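Local coordinates for protein endoglucanase (Uncultured bacterium, PDB 3X17) that probably hydrolyses internal beta-1,4-glucosidic bonds of cellulose and related beta-glucans, as a glycoside hydrolase family 9 endoglucanase with an N-terminal Ig-like domain, at residues V403-Y417 with L446-R460. Sequence-based numbering, arbitrary orientation.
Sequences VQRILEGARSVFQTY and LLFAHHLEPRPEYER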
loop_
_atom_site.group_PDB
_atom_site.type_symbol
_atom_site.label_atom_id
_atom_site.label_comp_id
_atom_site.label_asym_id
_atom_site.label_seq_id
_atom_site.Cartn_x
_atom_site.Cartn_y
_atom_site.Cartn_z
ATOM N N VAL A 403 -6.931 19.326 -11.893
ATOM C CA VAL A 403 -5.488 19.440 -12.083
ATOM C C VAL A 403 -4.887 20.218 -10.921
ATOM O O VAL A 403 -3.922 19.770 -10.291
ATOM C CB VAL A 403 -5.106 20.096 -13.461
ATOM C CG1 VAL A 403 -3.658 20.542 -13.454
ATOM C CG2 VAL A 403 -5.304 19.102 -14.618
ATOM N N GLN A 404 -5.439 21.404 -10.673
ATOM C CA GLN A 404 -4.995 22.265 -9.574
ATOM C C GLN A 404 -4.965 21.537 -8.204
ATOM O O GLN A 404 -4.020 21.699 -7.426
ATOM C CB GLN A 404 -5.905 23.503 -9.508
ATOM C CG GLN A 404 -5.839 24.254 -8.178
ATOM C CD GLN A 404 -7.148 24.225 -7.390
ATOM O OE1 GLN A 404 -7.189 24.666 -6.232
ATOM N NE2 GLN A 404 -8.223 23.717 -8.009
ATOM N N ARG A 405 -6.006 20.760 -7.897
ATOM C CA ARG A 405 -6.001 19.957 -6.678
ATOM C C ARG A 405 -4.905 18.896 -6.663
ATOM O O ARG A 405 -4.227 18.710 -5.648
ATOM C CB ARG A 405 -7.382 19.368 -6.407
ATOM C CG ARG A 405 -8.458 20.431 -6.394
ATOM C CD ARG A 405 -9.416 20.270 -5.248
ATOM N NE ARG A 405 -9.696 21.545 -4.593
ATOM C CZ ARG A 405 -10.618 22.431 -4.981
ATOM N NH1 ARG A 405 -11.363 22.229 -6.075
ATOM N NH2 ARG A 405 -10.787 23.543 -4.268
ATOM N N ILE A 406 -4.638 18.289 -7.814
ATOM C CA ILE A 406 -3.573 17.294 -7.890
ATOM C C ILE A 406 -2.207 17.920 -7.581
ATOM O O ILE A 406 -1.412 17.360 -6.808
ATOM C CB ILE A 406 -3.560 16.586 -9.258
ATOM C CG1 ILE A 406 -4.800 15.706 -9.398
ATOM C CG2 ILE A 406 -2.291 15.740 -9.421
ATOM C CD1 ILE A 406 -4.991 15.084 -10.785
ATOM N N LEU A 407 -1.958 19.111 -8.132
ATOM C CA LEU A 407 -0.661 19.766 -7.934
ATOM C C LEU A 407 -0.507 20.340 -6.529
ATOM O O LEU A 407 0.580 20.283 -5.931
ATOM C CB LEU A 407 -0.404 20.839 -9.002
ATOM C CG LEU A 407 -0.475 20.343 -10.466
ATOM C CD1 LEU A 407 -0.456 21.563 -11.403
ATOM C CD2 LEU A 407 0.690 19.391 -10.818
ATOM N N GLU A 408 -1.606 20.859 -5.996
ATOM C CA GLU A 408 -1.644 21.318 -4.609
ATOM C C GLU A 408 -1.404 20.155 -3.605
ATOM O O GLU A 408 -0.615 20.291 -2.670
ATOM C CB GLU A 408 -2.960 22.090 -4.327
ATOM C CG GLU A 408 -3.133 22.578 -2.895
ATOM C CD GLU A 408 -1.975 23.470 -2.397
ATOM O OE1 GLU A 408 -1.280 24.089 -3.242
ATOM O OE2 GLU A 408 -1.763 23.549 -1.159
ATOM N N GLY A 409 -2.007 18.992 -3.857
ATOM C CA GLY A 409 -1.813 17.823 -2.991
ATOM C C GLY A 409 -0.352 17.402 -2.896
ATOM O O GLY A 409 0.226 17.273 -1.803
ATOM N N ALA A 410 0.293 17.301 -4.045
ATOM C CA ALA A 410 1.701 17.002 -4.055
ATOM C C ALA A 410 2.434 18.106 -3.298
ATOM O O ALA A 410 3.329 17.829 -2.507
ATOM C CB ALA A 410 2.205 16.866 -5.471
ATOM N N ARG A 411 2.006 19.353 -3.484
ATOM C CA ARG A 411 2.743 20.462 -2.889
ATOM C C ARG A 411 2.707 20.411 -1.357
ATOM O O ARG A 411 3.750 20.414 -0.706
ATOM C CB ARG A 411 2.270 21.829 -3.427
ATOM C CG ARG A 411 3.422 22.791 -3.739
ATOM C CD ARG A 411 2.941 24.151 -4.246
ATOM N NE ARG A 411 2.209 24.016 -5.501
ATOM C CZ ARG A 411 0.963 24.444 -5.698
ATOM N NH1 ARG A 411 0.333 25.119 -4.744
ATOM N NH2 ARG A 411 0.354 24.214 -6.855
ATOM N N SER A 412 1.524 20.254 -0.778
ATOM C CA SER A 412 1.492 20.014 0.668
ATOM C C SER A 412 2.300 18.776 1.106
ATOM O O SER A 412 3.025 18.843 2.090
ATOM C CB SER A 412 0.063 19.984 1.222
ATOM O OG SER A 412 -0.674 18.976 0.569
ATOM N N VAL A 413 2.210 17.665 0.374
ATOM C CA VAL A 413 3.056 16.520 0.713
ATOM C C VAL A 413 4.541 16.920 0.721
ATOM O O VAL A 413 5.247 16.656 1.694
ATOM C CB VAL A 413 2.815 15.283 -0.180
ATOM C CG1 VAL A 413 3.861 14.235 0.098
ATOM C CG2 VAL A 413 1.428 14.710 0.093
ATOM N N PHE A 414 4.997 17.551 -0.360
ATOM C CA PHE A 414 6.388 17.946 -0.494
ATOM C C PHE A 414 6.866 18.853 0.634
ATOM O O PHE A 414 7.975 18.676 1.153
ATOM C CB PHE A 414 6.636 18.620 -1.829
ATOM C CG PHE A 414 8.104 18.771 -2.159
ATOM C CD1 PHE A 414 8.860 17.659 -2.505
ATOM C CD2 PHE A 414 8.754 20.000 -1.980
ATOM C CE1 PHE A 414 10.233 17.765 -2.734
ATOM C CE2 PHE A 414 10.124 20.117 -2.216
ATOM C CZ PHE A 414 10.864 18.996 -2.582
ATOM N N GLN A 415 6.005 19.771 1.068
ATOM C CA GLN A 415 6.336 20.642 2.192
ATOM C C GLN A 415 6.562 19.879 3.498
ATOM O O GLN A 415 7.461 20.229 4.299
ATOM C CB GLN A 415 5.244 21.685 2.390
ATOM C CG GLN A 415 5.180 22.232 3.806
ATOM C CD GLN A 415 4.133 23.332 3.975
ATOM O OE1 GLN A 415 3.836 23.749 5.094
ATOM N NE2 GLN A 415 3.588 23.815 2.866
ATOM N N THR A 416 5.732 18.862 3.754
ATOM C CA THR A 416 5.958 18.019 4.931
ATOM C C THR A 416 7.268 17.244 4.788
ATOM O O THR A 416 8.069 17.155 5.721
ATOM C CB THR A 416 4.783 17.054 5.186
ATOM O OG1 THR A 416 3.556 17.790 5.199
ATOM C CG2 THR A 416 4.945 16.343 6.546
ATOM N N TYR A 417 7.507 16.714 3.602
ATOM C CA TYR A 417 8.722 15.962 3.361
ATOM C C TYR A 417 9.946 16.828 3.697
ATOM O O TYR A 417 10.933 16.340 4.261
ATOM C CB TYR A 417 8.760 15.507 1.905
ATOM C CG TYR A 417 10.139 15.237 1.338
ATOM C CD1 TYR A 417 10.778 14.025 1.559
ATOM C CD2 TYR A 417 10.763 16.165 0.504
ATOM C CE1 TYR A 417 12.050 13.756 1.017
ATOM C CE2 TYR A 417 11.999 15.883 -0.091
ATOM C CZ TYR A 417 12.644 14.678 0.196
ATOM O OH TYR A 417 13.874 14.388 -0.358
ATOM N N LEU A 446 2.740 12.519 -4.938
ATOM C CA LEU A 446 3.912 13.143 -5.579
ATOM C C LEU A 446 4.099 12.629 -7.003
ATOM O O LEU A 446 4.229 13.423 -7.933
ATOM C CB LEU A 446 5.194 12.890 -4.780
ATOM C CG LEU A 446 5.207 13.519 -3.387
ATOM C CD1 LEU A 446 6.263 12.846 -2.508
ATOM C CD2 LEU A 446 5.467 15.022 -3.483
ATOM N N LEU A 447 3.985 11.318 -7.192
ATOM C CA LEU A 447 4.120 10.767 -8.509
ATOM C C LEU A 447 2.980 11.158 -9.438
ATOM O O LEU A 447 3.181 11.228 -10.642
ATOM C CB LEU A 447 4.295 9.247 -8.472
ATOM C CG LEU A 447 5.602 8.741 -7.853
ATOM C CD1 LEU A 447 5.599 7.216 -7.731
ATOM C CD2 LEU A 447 6.832 9.240 -8.612
ATOM N N PHE A 448 1.772 11.348 -8.917
ATOM C CA PHE A 448 0.668 11.787 -9.791
ATOM C C PHE A 448 1.003 13.177 -10.378
ATOM O O PHE A 448 0.810 13.419 -11.566
ATOM C CB PHE A 448 -0.653 11.886 -9.036
ATOM C CG PHE A 448 -1.343 10.549 -8.790
ATOM C CD1 PHE A 448 -0.960 9.399 -9.473
ATOM C CD2 PHE A 448 -2.396 10.463 -7.894
ATOM C CE1 PHE A 448 -1.609 8.179 -9.246
ATOM C CE2 PHE A 448 -3.083 9.249 -7.689
ATOM C CZ PHE A 448 -2.679 8.112 -8.364
ATOM N N ALA A 449 1.445 14.080 -9.511
ATOM C CA ALA A 449 1.794 15.444 -9.884
ATOM C C ALA A 449 2.991 15.449 -10.837
ATOM O O ALA A 449 2.934 16.034 -11.915
ATOM C CB ALA A 449 2.096 16.294 -8.607
ATOM N N HIS A 450 4.001 14.666 -10.502
ATOM C CA HIS A 450 5.123 14.417 -11.394
ATOM C C HIS A 450 4.678 13.981 -12.788
ATOM O O HIS A 450 5.321 14.308 -13.788
ATOM C CB HIS A 450 6.059 13.366 -10.797
ATOM C CG HIS A 450 7.239 13.046 -11.669
ATOM N ND1 HIS A 450 8.231 13.967 -11.945
ATOM C CD2 HIS A 450 7.569 11.921 -12.349
ATOM C CE1 HIS A 450 9.160 13.395 -12.694
ATOM N NE2 HIS A 450 8.759 12.171 -12.995
ATOM N N HIS A 451 3.612 13.198 -12.850
ATOM C CA HIS A 451 3.153 12.685 -14.119
ATOM C C HIS A 451 2.503 13.797 -14.969
ATOM O O HIS A 451 2.599 13.787 -16.206
ATOM C CB HIS A 451 2.193 11.520 -13.910
ATOM C CG HIS A 451 1.799 10.836 -15.179
ATOM N ND1 HIS A 451 0.771 11.294 -15.981
ATOM C CD2 HIS A 451 2.353 9.791 -15.839
ATOM C CE1 HIS A 451 0.691 10.543 -17.068
ATOM N NE2 HIS A 451 1.652 9.635 -17.014
ATOM N N LEU A 452 1.851 14.757 -14.306
ATOM C CA LEU A 452 1.208 15.878 -15.017
ATOM C C LEU A 452 2.229 16.938 -15.444
ATOM O O LEU A 452 2.063 17.608 -16.464
ATOM C CB LEU A 452 0.168 16.546 -14.122
ATOM C CG LEU A 452 -1.085 15.760 -13.718
ATOM C CD1 LEU A 452 -1.983 16.729 -13.040
ATOM C CD2 LEU A 452 -1.789 15.140 -14.934
ATOM N N GLU A 453 3.308 17.018 -14.679
ATOM C CA GLU A 453 4.224 18.145 -14.660
ATOM C C GLU A 453 5.541 17.599 -14.085
ATOM O O GLU A 453 5.714 17.542 -12.858
ATOM C CB GLU A 453 3.660 19.216 -13.727
ATOM C CG GLU A 453 4.063 20.640 -14.015
ATOM C CD GLU A 453 3.386 21.629 -13.046
ATOM O OE1 GLU A 453 3.855 21.759 -11.879
ATOM O OE2 GLU A 453 2.355 22.229 -13.436
ATOM N N PRO A 454 6.436 17.115 -14.964
ATOM C CA PRO A 454 7.625 16.417 -14.448
ATOM C C PRO A 454 8.434 17.329 -13.539
ATOM O O PRO A 454 8.483 18.540 -13.765
ATOM C CB PRO A 454 8.402 16.051 -15.724
ATOM C CG PRO A 454 7.288 15.832 -16.769
ATOM C CD PRO A 454 6.253 16.914 -16.416
ATOM N N ARG A 455 8.957 16.769 -12.470
ATOM C CA ARG A 455 9.529 17.556 -11.425
ATOM C C ARG A 455 10.404 16.686 -10.574
ATOM O O ARG A 455 9.943 15.965 -9.739
ATOM C CB ARG A 455 8.410 18.126 -10.611
ATOM C CG ARG A 455 8.838 18.931 -9.471
ATOM C CD ARG A 455 7.663 19.562 -8.879
ATOM N NE ARG A 455 7.581 20.956 -9.220
ATOM C CZ ARG A 455 8.314 21.872 -8.625
ATOM N NH1 ARG A 455 9.145 21.495 -7.690
ATOM N NH2 ARG A 455 8.225 23.138 -8.958
ATOM N N PRO A 456 11.689 16.741 -10.816
ATOM C CA PRO A 456 12.609 15.802 -10.210
ATOM C C PRO A 456 12.559 15.748 -8.702
ATOM O O PRO A 456 12.739 14.692 -8.181
ATOM C CB PRO A 456 13.948 16.308 -10.695
ATOM C CG PRO A 456 13.656 16.854 -11.959
ATOM C CD PRO A 456 12.348 17.500 -11.876
ATOM N N GLU A 457 12.333 16.854 -8.022
ATOM C CA GLU A 457 12.263 16.787 -6.586
ATOM C C GLU A 457 11.096 15.945 -6.113
ATOM O O GLU A 457 11.143 15.393 -5.078
ATOM C CB GLU A 457 12.264 18.161 -5.937
ATOM C CG GLU A 457 11.026 18.973 -6.074
ATOM C CD GLU A 457 11.222 20.409 -5.635
ATOM O OE1 GLU A 457 12.314 20.777 -5.185
ATOM O OE2 GLU A 457 10.265 21.167 -5.716
ATOM N N TYR A 458 10.043 15.847 -6.887
ATOM C CA TYR A 458 8.886 15.063 -6.449
ATOM C C TYR A 458 9.246 13.580 -6.535
ATOM O O TYR A 458 9.025 12.816 -5.600
ATOM C CB TYR A 458 7.650 15.373 -7.281
ATOM C CG TYR A 458 6.909 16.630 -6.861
ATOM C CD1 TYR A 458 7.327 17.391 -5.776
ATOM C CD2 TYR A 458 5.804 17.065 -7.572
ATOM C CE1 TYR A 458 6.668 18.578 -5.433
ATOM C CE2 TYR A 458 5.120 18.219 -7.219
ATOM C CZ TYR A 458 5.547 18.967 -6.151
ATOM O OH TYR A 458 4.807 20.069 -5.772
ATOM N N GLU A 459 9.929 13.215 -7.611
ATOM C CA GLU A 459 10.368 11.844 -7.798
ATOM C C GLU A 459 11.385 11.430 -6.733
ATOM O O GLU A 459 11.340 10.303 -6.193
ATOM C CB GLU A 459 10.954 11.686 -9.193
ATOM C CG GLU A 459 10.987 10.258 -9.696
ATOM C CD GLU A 459 11.416 10.171 -11.160
ATOM O OE1 GLU A 459 10.607 10.512 -12.036
ATOM O OE2 GLU A 459 12.578 9.828 -11.431
ATOM N N ARG A 460 12.240 12.371 -6.357
ATOM C CA ARG A 460 13.142 12.121 -5.245
ATOM C C ARG A 460 12.350 11.901 -3.947
ATOM O O ARG A 460 12.652 10.979 -3.188
ATOM C CB ARG A 460 14.182 13.237 -5.060
ATOM C CG ARG A 460 15.149 12.960 -3.877
ATOM C CD ARG A 460 16.177 14.091 -3.682
ATOM N NE ARG A 460 15.589 15.256 -3.010
ATOM C CZ ARG A 460 15.394 16.448 -3.583
ATOM N NH1 ARG A 460 15.755 16.644 -4.851
ATOM N NH2 ARG A 460 14.830 17.443 -2.892
#
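In the (alpha/alpha)6 barrel of this family 9 catalytic domain, helix 396-418 packs across the corner where helix 435-452 ends and helix 456-469 begins. The short segments 403-417 and 446-452 run roughly antiparallel, at 129°, with axes 8.3 Å apart; the backbones come closest at Ala-410 and Leu-446, CA to CA 4.7 Å. Phe-414 is the knob of the interface, set into a hole formed by Leu-446, Glu-457, Tyr-458 and Arg-460. With CG anti to the backbone N (chi1 -167°), its ring reaches over to the second helix, where the Glu-457 side chain crosses it at about a right angle, CD 3.4 Å from Phe-414 CZ. Tyr-458 meets the same ring obliquely, its CE1 3.6 Å from Phe-414 CG. Across the tyrosine ring, Tyr-458 CE2 lies 3.7 Å from Ala-410 CB, and its OH ends beside CA and CG of Arg-411. Toward the start of 403-417, Ile-406 CG2 lies 3.8 Å from Leu-452 CD1, the two side chains crossing at about a right angle, while Leu-407 CD1 meets the Glu-453 carboxylate, 3.5 Å from OE2. Val-388 of helix 381-390 touches both Val-403 and Leu-452. At the far end, Arg-460 bends at chi3 and its NE donates to Tyr-417 OH at 3.3 Å, the hydroxyl lying 18° out of the guanidinium plane.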